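Local coordinates for protein alpha-L-rhamnosidase (Klebsiella oxytoca, PDB 4XHC) that probably hydrolyses terminal alpha-L-rhamnose from rhamnosides as a family GH78 glycosidase, and holds rhamnose in its pocket, at residues 381-386 with 395-400; 472-477 with 535-540. All blocks are in the same frame, centred on the assembly; numbering follows the deposited sequence.

Contact 1. Residues 381-386 with 395-400; sequences RAIWLA and VSYRQR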
ATOM      1  N   ARG A 381      -9.716 -48.204  11.436  1.00 54.23           N
ATOM      2  CA  ARG A 381      -9.116 -48.065  10.111  1.00 55.42           C
ATOM      3  C   ARG A 381      -7.664 -48.514  10.114  1.00 55.36           C
ATOM      4  O   ARG A 381      -7.189 -49.059   9.121  1.00 57.66           O
ATOM      5  CB  ARG A 381      -9.218 -46.629   9.583  1.00 55.62           C
ATOM      6  CG  ARG A 381     -10.530 -46.313   8.881  1.00 56.42           C
ATOM      7  CD  ARG A 381     -11.606 -45.951   9.881  1.00 56.99           C
ATOM      8  NE  ARG A 381     -12.943 -45.991   9.298  1.00 59.56           N
ATOM      9  CZ  ARG A 381     -14.068 -46.071  10.008  1.00 59.62           C
ATOM     10  NH1 ARG A 381     -14.044 -46.109  11.335  1.00 59.49           N
ATOM     11  NH2 ARG A 381     -15.233 -46.116   9.389  1.00 59.85           N
ATOM     12  N   ALA A 382      -6.956 -48.281  11.218  1.00 53.40           N
ATOM     13  CA  ALA A 382      -5.598 -48.810  11.370  1.00 54.37           C
ATOM     14  C   ALA A 382      -5.561 -50.352  11.299  1.00 56.83           C
ATOM     15  O   ALA A 382      -4.591 -50.934  10.826  1.00 57.03           O
ATOM     16  CB  ALA A 382      -4.982 -48.322  12.673  1.00 53.64           C
ATOM     17  N   ILE A 383      -6.620 -51.005  11.765  1.00 58.03           N
ATOM     18  CA  ILE A 383      -6.728 -52.458  11.677  1.00 61.23           C
ATOM     19  C   ILE A 383      -6.888 -52.876  10.224  1.00 62.93           C
ATOM     20  O   ILE A 383      -6.233 -53.817   9.768  1.00 65.08           O
ATOM     21  CB  ILE A 383      -7.912 -52.993  12.502  1.00 62.24           C
ATOM     22  CG1 ILE A 383      -7.622 -52.825  13.988  1.00 63.06           C
ATOM     23  CG2 ILE A 383      -8.178 -54.464  12.209  1.00 65.13           C
ATOM     24  CD1 ILE A 383      -8.857 -52.926  14.858  1.00 63.50           C
ATOM     25  N   TRP A 384      -7.755 -52.186   9.492  1.00 61.51           N
ATOM     26  CA  TRP A 384      -7.987 -52.544   8.102  1.00 62.79           C
ATOM     27  C   TRP A 384      -6.703 -52.389   7.278  1.00 64.50           C
ATOM     28  O   TRP A 384      -6.407 -53.226   6.405  1.00 65.66           O
ATOM     29  CB  TRP A 384      -9.151 -51.736   7.516  1.00 60.96           C
ATOM     30  CG  TRP A 384     -10.495 -52.116   8.100  1.00 59.90           C
ATOM     31  CD1 TRP A 384     -10.867 -53.346   8.574  1.00 61.50           C
ATOM     32  CD2 TRP A 384     -11.645 -51.273   8.239  1.00 57.87           C
ATOM     33  NE1 TRP A 384     -12.170 -53.317   9.005  1.00 60.82           N
ATOM     34  CE2 TRP A 384     -12.673 -52.057   8.812  1.00 59.12           C
ATOM     35  CE3 TRP A 384     -11.911 -49.931   7.931  1.00 56.17           C
ATOM     36  CZ2 TRP A 384     -13.947 -51.541   9.092  1.00 57.96           C
ATOM     37  CZ3 TRP A 384     -13.180 -49.420   8.212  1.00 55.62           C
ATOM     38  CH2 TRP A 384     -14.181 -50.228   8.785  1.00 55.93           C
ATOM     39  N   LEU A 385      -5.933 -51.346   7.578  1.00 63.30           N
ATOM     40  CA  LEU A 385      -4.642 -51.138   6.924  1.00 65.49           C
ATOM     41  C   LEU A 385      -3.632 -52.193   7.367  1.00 67.56           C
ATOM     42  O   LEU A 385      -2.897 -52.746   6.544  1.00 68.66           O
ATOM     43  CB  LEU A 385      -4.096 -49.739   7.220  1.00 64.22           C
ATOM     44  CG  LEU A 385      -4.796 -48.565   6.527  1.00 63.75           C
ATOM     45  CD1 LEU A 385      -4.325 -47.246   7.118  1.00 61.97           C
ATOM     46  CD2 LEU A 385      -4.552 -48.584   5.026  1.00 65.67           C
ATOM     47  N   ALA A 386      -3.597 -52.471   8.668  1.00 67.80           N
ATOM     48  CA  ALA A 386      -2.682 -53.477   9.212  1.00 70.29           C
ATOM     49  C   ALA A 386      -2.891 -54.852   8.585  1.00 72.65           C
ATOM     50  O   ALA A 386      -1.925 -55.544   8.307  1.00 72.80           O
ATOM     51  CB  ALA A 386      -2.814 -53.562  10.726  1.00 69.65           C
ATOM     52  N   VAL A 395      -3.851 -58.311  15.065  1.00 76.42           N
ATOM     53  CA  VAL A 395      -4.336 -59.163  16.147  1.00 78.44           C
ATOM     54  C   VAL A 395      -4.435 -58.388  17.466  1.00 77.64           C
ATOM     55  O   VAL A 395      -5.480 -58.431  18.128  1.00 79.26           O
ATOM     56  CB  VAL A 395      -3.452 -60.410  16.374  1.00 81.71           C
ATOM     57  CG1 VAL A 395      -4.003 -61.231  17.531  1.00 81.53           C
ATOM     58  CG2 VAL A 395      -3.356 -61.255  15.105  1.00 83.89           C
ATOM     59  N   SER A 396      -3.363 -57.685  17.842  1.00 75.68           N
ATOM     60  CA  SER A 396      -3.347 -56.934  19.105  1.00 73.42           C
ATOM     61  C   SER A 396      -4.176 -55.649  19.025  1.00 69.97           C
ATOM     62  O   SER A 396      -4.830 -55.287  19.996  1.00 69.76           O
ATOM     63  CB  SER A 396      -1.917 -56.645  19.572  1.00 73.04           C
ATOM     64  OG  SER A 396      -1.183 -55.969  18.579  1.00 71.45           O
ATOM     65  N   TYR A 397      -4.166 -54.969  17.881  1.00 68.52           N
ATOM     66  CA  TYR A 397      -5.076 -53.835  17.655  1.00 67.16           C
ATOM     67  C   TYR A 397      -6.561 -54.215  17.828  1.00 66.92           C
ATOM     68  O   TYR A 397      -7.342 -53.420  18.354  1.00 65.64           O
ATOM     69  CB  TYR A 397      -4.860 -53.238  16.257  1.00 67.86           C
ATOM     70  CG  TYR A 397      -3.728 -52.226  16.112  1.00 67.67           C
ATOM     71  CD1 TYR A 397      -2.854 -51.930  17.166  1.00 68.03           C
ATOM     72  CD2 TYR A 397      -3.513 -51.586  14.885  1.00 67.36           C
ATOM     73  CE1 TYR A 397      -1.824 -51.012  17.011  1.00 67.25           C
ATOM     74  CE2 TYR A 397      -2.482 -50.671  14.720  1.00 67.29           C
ATOM     75  CZ  TYR A 397      -1.641 -50.386  15.787  1.00 67.59           C
ATOM     76  OH  TYR A 397      -0.620 -49.471  15.629  1.00 67.43           O
ATOM     77  N   ARG A 398      -6.955 -55.416  17.405  1.00 69.20           N
ATOM     78  CA  ARG A 398      -8.347 -55.857  17.596  1.00 70.38           C
ATOM     79  C   ARG A 398      -8.724 -56.002  19.060  1.00 70.21           C
ATOM     80  O   ARG A 398      -9.856 -55.694  19.438  1.00 66.67           O
ATOM     81  CB  ARG A 398      -8.645 -57.172  16.864  1.00 74.79           C
ATOM     82  CG  ARG A 398      -9.036 -56.963  15.412  1.00 77.07           C
ATOM     83  CD  ARG A 398      -9.500 -58.238  14.716  1.00 80.85           C
ATOM     84  NE  ARG A 398      -8.925 -58.290  13.371  1.00 83.91           N
ATOM     85  CZ  ARG A 398      -7.943 -59.108  12.982  1.00 85.86           C
ATOM     86  NH1 ARG A 398      -7.410 -60.001  13.817  1.00 85.84           N
ATOM     87  NH2 ARG A 398      -7.491 -59.036  11.730  1.00 87.13           N
ATOM     88  N   GLN A 399      -7.788 -56.495  19.872  1.00 74.13           N
ATOM     89  CA  GLN A 399      -8.005 -56.618  21.318  1.00 76.92           C
ATOM     90  C   GLN A 399      -8.107 -55.249  21.953  1.00 73.32           C
ATOM     91  O   GLN A 399      -8.927 -55.024  22.832  1.00 73.17           O
ATOM     92  CB  GLN A 399      -6.872 -57.380  21.985  1.00 81.39           C
ATOM     93  CG  GLN A 399      -6.811 -58.828  21.570  1.00 88.78           C
ATOM     94  CD  GLN A 399      -5.669 -59.550  22.227  1.00 95.81           C
ATOM     95  OE1 GLN A 399      -5.795 -59.975  23.369  1.00 97.94           O
ATOM     96  NE2 GLN A 399      -4.559 -59.720  21.511  1.00 98.34           N
ATOM     97  N   ARG A 400      -7.257 -54.343  21.500  1.00 70.85           N
ATOM     98  CA  ARG A 400      -7.232 -52.999  22.023  1.00 69.70           C
ATOM     99  C   ARG A 400      -8.521 -52.236  21.704  1.00 65.71           C
ATOM    100  O   ARG A 400      -9.026 -51.484  22.540  1.00 63.71           O
ATOM    101  CB  ARG A 400      -6.037 -52.253  21.458  1.00 72.03           C
ATOM    102  CG  ARG A 400      -5.614 -51.073  22.302  1.00 76.99           C
ATOM    103  CD  ARG A 400      -4.652 -51.567  23.377  1.00 83.19           C
ATOM    104  NE  ARG A 400      -3.886 -50.513  24.048  1.00 88.44           N
ATOM    105  CZ  ARG A 400      -4.377 -49.608  24.897  1.00 93.01           C
ATOM    106  NH1 ARG A 400      -5.673 -49.583  25.226  1.00 92.82           N
ATOM    107  NH2 ARG A 400      -3.544 -48.706  25.418  1.00 95.12           N
TER
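Ile383 reaches across from helix 368-389 to Tyr397 and Arg398 on helix 391-412, and its side chain is the one to trace. Its CB splits into two arms. CG1, placed beside the backbone N by a chi1 of -69°, packs against Tyr397 CB at 3.6 Å; the two side chains pass alongside, pointing opposite ways, and CG1 comes to the margin of the tyrosine ring, close to its plane. With chi2 at 163° the chain stays extended, and CD1 ends over the backbone of the second helix, 3.8 Å from Tyr397 O and 4.0 Å from Arg398 N. The other arm, CG2, turns to Arg398 and lies 4.2 Å from its CG and 4.1 Å from its NE. Further out on the ring, Tyr397 CE2 meets Ala382 CB at 4.0 Å.

The two segments run antiparallel, at 164°, with their axes 9.5 Å apart: a helical hairpin closed by a very short turn, part of the six-hairpin, (alpha/alpha)6-type catalytic domain. Val336 of helix 322-340 touches both Ala382 and Tyr397, so a third helix covers that flank. Arg398 is bent at chi3, and its NH2 makes a salt bridge to Glu387, beside the turn. The contact itself is therefore apolar at its centre, while the charged end of the exposed Arg398 is paired with Glu387 and the arginine lends its CG methylene to the isoleucine.

Contact 2. Residues 472-477 with 535-540; sequences YIAALL and AWFIRQ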
ATOM      1  N   TYR A 472     -22.550 -35.502  12.137  1.00 44.38           N
ATOM      2  CA  TYR A 472     -23.936 -35.750  12.510  1.00 45.05           C
ATOM      3  C   TYR A 472     -24.679 -36.434  11.362  1.00 46.57           C
ATOM      4  O   TYR A 472     -25.413 -37.405  11.569  1.00 47.62           O
ATOM      5  CB  TYR A 472     -24.600 -34.428  12.891  1.00 44.85           C
ATOM      6  CG  TYR A 472     -26.066 -34.508  13.218  1.00 45.58           C
ATOM      7  CD1 TYR A 472     -26.561 -35.478  14.082  1.00 45.93           C
ATOM      8  CD2 TYR A 472     -26.958 -33.581  12.689  1.00 46.20           C
ATOM      9  CE1 TYR A 472     -27.908 -35.538  14.385  1.00 46.76           C
ATOM     10  CE2 TYR A 472     -28.308 -33.632  12.993  1.00 46.86           C
ATOM     11  CZ  TYR A 472     -28.772 -34.616  13.838  1.00 47.08           C
ATOM     12  OH  TYR A 472     -30.109 -34.659  14.126  1.00 47.92           O
ATOM     13  N   ILE A 473     -24.465 -35.942  10.145  1.00 47.37           N
ATOM     14  CA  ILE A 473     -25.088 -36.537   8.953  1.00 47.94           C
ATOM     15  C   ILE A 473     -24.609 -37.968   8.748  1.00 47.73           C
ATOM     16  O   ILE A 473     -25.407 -38.862   8.461  1.00 49.82           O
ATOM     17  CB  ILE A 473     -24.793 -35.717   7.675  1.00 47.41           C
ATOM     18  CG1 ILE A 473     -25.366 -34.299   7.797  1.00 47.99           C
ATOM     19  CG2 ILE A 473     -25.365 -36.401   6.440  1.00 48.37           C
ATOM     20  CD1 ILE A 473     -26.825 -34.250   8.205  1.00 49.23           C
ATOM     21  N   ALA A 474     -23.305 -38.172   8.882  1.00 46.52           N
ATOM     22  CA  ALA A 474     -22.715 -39.490   8.699  1.00 46.84           C
ATOM     23  C   ALA A 474     -23.284 -40.482   9.706  1.00 48.19           C
ATOM     24  O   ALA A 474     -23.562 -41.638   9.351  1.00 49.91           O
ATOM     25  CB  ALA A 474     -21.206 -39.414   8.832  1.00 45.70           C
ATOM     26  N   ALA A 475     -23.454 -40.028  10.950  1.00 47.27           N
ATOM     27  CA  ALA A 475     -24.014 -40.865  12.005  1.00 48.53           C
ATOM     28  C   ALA A 475     -25.468 -41.235  11.711  1.00 49.68           C
ATOM     29  O   ALA A 475     -25.878 -42.373  11.936  1.00 52.50           O
ATOM     30  CB  ALA A 475     -23.897 -40.184  13.358  1.00 47.88           C
ATOM     31  N   LEU A 476     -26.246 -40.286  11.206  1.00 49.47           N
ATOM     32  CA  LEU A 476     -27.623 -40.581  10.821  1.00 50.48           C
ATOM     33  C   LEU A 476     -27.666 -41.679   9.764  1.00 51.79           C
ATOM     34  O   LEU A 476     -28.398 -42.656   9.911  1.00 54.53           O
ATOM     35  CB  LEU A 476     -28.337 -39.323  10.318  1.00 50.39           C
ATOM     36  CG  LEU A 476     -28.673 -38.281  11.393  1.00 50.37           C
ATOM     37  CD1 LEU A 476     -29.080 -36.960  10.760  1.00 50.08           C
ATOM     38  CD2 LEU A 476     -29.778 -38.777  12.314  1.00 52.34           C
ATOM     39  N   LEU A 477     -26.868 -41.527   8.709  1.00 52.80           N
ATOM     40  CA  LEU A 477     -26.831 -42.517   7.617  1.00 53.92           C
ATOM     41  C   LEU A 477     -26.384 -43.903   8.107  1.00 53.52           C
ATOM     42  O   LEU A 477     -26.981 -44.912   7.742  1.00 53.33           O
ATOM     43  CB  LEU A 477     -25.930 -42.031   6.469  1.00 54.57           C
ATOM     44  CG  LEU A 477     -26.478 -40.861   5.636  1.00 54.90           C
ATOM     45  CD1 LEU A 477     -25.438 -40.346   4.647  1.00 54.81           C
ATOM     46  CD2 LEU A 477     -27.753 -41.257   4.898  1.00 56.18           C
ATOM     47  N   ALA A 535     -22.079 -32.318  -1.187  1.00 56.09           N
ATOM     48  CA  ALA A 535     -21.790 -32.845  -2.514  1.00 58.51           C
ATOM     49  C   ALA A 535     -21.449 -34.346  -2.467  1.00 58.61           C
ATOM     50  O   ALA A 535     -21.924 -35.121  -3.301  1.00 59.12           O
ATOM     51  CB  ALA A 535     -20.661 -32.057  -3.160  1.00 59.43           C
ATOM     52  N   TRP A 536     -20.648 -34.749  -1.480  1.00 56.71           N
ATOM     53  CA  TRP A 536     -20.291 -36.160  -1.304  1.00 57.06           C
ATOM     54  C   TRP A 536     -21.505 -36.997  -0.903  1.00 56.53           C
ATOM     55  O   TRP A 536     -21.792 -38.008  -1.533  1.00 56.33           O
ATOM     56  CB  TRP A 536     -19.169 -36.325  -0.268  1.00 56.35           C
ATOM     57  CG  TRP A 536     -18.701 -37.749  -0.092  1.00 57.59           C
ATOM     58  CD1 TRP A 536     -17.977 -38.492  -0.980  1.00 60.87           C
ATOM     59  CD2 TRP A 536     -18.922 -38.589   1.039  1.00 57.12           C
ATOM     60  NE1 TRP A 536     -17.740 -39.747  -0.475  1.00 61.20           N
ATOM     61  CE2 TRP A 536     -18.307 -39.828   0.768  1.00 59.16           C
ATOM     62  CE3 TRP A 536     -19.577 -38.414   2.258  1.00 56.66           C
ATOM     63  CZ2 TRP A 536     -18.333 -40.889   1.671  1.00 59.37           C
ATOM     64  CZ3 TRP A 536     -19.597 -39.473   3.161  1.00 57.59           C
ATOM     65  CH2 TRP A 536     -18.979 -40.693   2.857  1.00 58.06           C
ATOM     66  N   PHE A 537     -22.217 -36.567   0.136  1.00 54.88           N
ATOM     67  CA  PHE A 537     -23.423 -37.272   0.577  1.00 54.91           C
ATOM     68  C   PHE A 537     -24.424 -37.434  -0.568  1.00 56.74           C
ATOM     69  O   PHE A 537     -24.981 -38.517  -0.779  1.00 59.31           O
ATOM     70  CB  PHE A 537     -24.106 -36.533   1.734  1.00 53.04           C
ATOM     71  CG  PHE A 537     -23.336 -36.571   3.023  1.00 51.92           C
ATOM     72  CD1 PHE A 537     -23.003 -37.783   3.617  1.00 52.67           C
ATOM     73  CD2 PHE A 537     -22.969 -35.393   3.663  1.00 50.74           C
ATOM     74  CE1 PHE A 537     -22.301 -37.818   4.810  1.00 52.08           C
ATOM     75  CE2 PHE A 537     -22.267 -35.420   4.857  1.00 49.89           C
ATOM     76  CZ  PHE A 537     -21.935 -36.632   5.432  1.00 50.55           C
ATOM     77  N   ILE A 538     -24.651 -36.353  -1.304  1.00 56.48           N
ATOM     78  CA  ILE A 538     -25.655 -36.355  -2.351  1.00 58.58           C
ATOM     79  C   ILE A 538     -25.245 -37.310  -3.469  1.00 61.49           C
ATOM     80  O   ILE A 538     -26.056 -38.117  -3.921  1.00 63.94           O
ATOM     81  CB  ILE A 538     -25.927 -34.924  -2.867  1.00 57.92           C
ATOM     82  CG1 ILE A 538     -26.682 -34.136  -1.791  1.00 56.63           C
ATOM     83  CG2 ILE A 538     -26.749 -34.940  -4.150  1.00 59.89           C
ATOM     84  CD1 ILE A 538     -26.591 -32.638  -1.951  1.00 56.55           C
ATOM     85  N   ARG A 539     -23.981 -37.243  -3.876  1.00 62.72           N
ATOM     86  CA  ARG A 539     -23.482 -38.066  -4.981  1.00 65.38           C
ATOM     87  C   ARG A 539     -23.225 -39.520  -4.590  1.00 66.04           C
ATOM     88  O   ARG A 539     -23.633 -40.428  -5.300  1.00 68.98           O
ATOM     89  CB  ARG A 539     -22.212 -37.451  -5.575  1.00 66.49           C
ATOM     90  CG  ARG A 539     -22.467 -36.164  -6.339  1.00 67.58           C
ATOM     91  CD  ARG A 539     -21.220 -35.306  -6.437  1.00 67.76           C
ATOM     92  NE  ARG A 539     -21.518 -33.994  -7.006  1.00 67.91           N
ATOM     93  CZ  ARG A 539     -21.238 -33.615  -8.249  1.00 70.47           C
ATOM     94  NH1 ARG A 539     -20.631 -34.430  -9.102  1.00 73.28           N
ATOM     95  NH2 ARG A 539     -21.561 -32.393  -8.642  1.00 71.18           N
ATOM     96  N   GLN A 540     -22.560 -39.736  -3.463  1.00 65.25           N
ATOM     97  CA  GLN A 540     -22.193 -41.081  -3.014  1.00 65.84           C
ATOM     98  C   GLN A 540     -23.398 -41.915  -2.586  1.00 65.77           C
ATOM     99  O   GLN A 540     -23.419 -43.111  -2.835  1.00 67.49           O
ATOM    100  CB  GLN A 540     -21.193 -40.997  -1.850  1.00 64.87           C
ATOM    101  CG  GLN A 540     -20.559 -42.319  -1.440  1.00 65.25           C
ATOM    102  CD  GLN A 540     -19.682 -42.910  -2.513  1.00 67.41           C
ATOM    103  OE1 GLN A 540     -19.109 -42.202  -3.336  1.00 69.26           O
ATOM    104  NE2 GLN A 540     -19.566 -44.217  -2.507  1.00 69.49           N
TER
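Phe537 of helix 534-540 turns one ring face to Ile473 of helix 466-478, joining two helices of the six-hairpin glycosidase domain, an (alpha/alpha)6-type fold. The segments run nearly parallel, at 24°, although 57 residues separate them in the chain. Their axes stay 11.8 Å apart, so the large phenylalanine ring has to bridge most of the gap. A chi1 of -69° sets its CG beside the backbone N and sends the ring out toward the partner helix.

Ile473 supplies a CH-pi contact there: its CG2 stands 3.5 Å from the ring centroid and only 9° off the ring normal. This methyl group is the branch anti to the backbone N, whereas CG1 lies on the N side; CB follows CG2 over the ring, 3.7 Å from Phe537 CZ. Ala474 comes near Phe537 CZ with its backbone N, at 4.0 Å, and more loosely with its CB. Outside the two segments, the ring of His470 also meets that of Phe537.

Helix 482-498 packs on the same residues of helix 466-478, with Trp493 on Ile473 and Ala485 on Leu477, so both side chains are held from a third helix as well as by the phenylalanine. Leu477, one turn further along than Ile473, approaches the ring obliquely, its CD1 lying 3.7 Å from Phe537 CD1.

Both contacts belong to the glycosidase domain and follow one another along the chain, 381-386 with 395-400 closing before 472-477 with 535-540 opens. Their centres are about 26 Å apart, and the nearest atoms about 9 Å, so they do not touch and share no helix. Contact 1 pairs sequence neighbours, helices 368-389 and 391-412, about 30 Å from the centre of the chain. Contact 2 lies nearer that centre, about 17 Å from it, and brings the C-terminal helix 534-540 back to helix 466-478. One thus packs a local hairpin; the other ties distant parts of the chain together, just after the rhamnose-pocket residues His528 and Trp530.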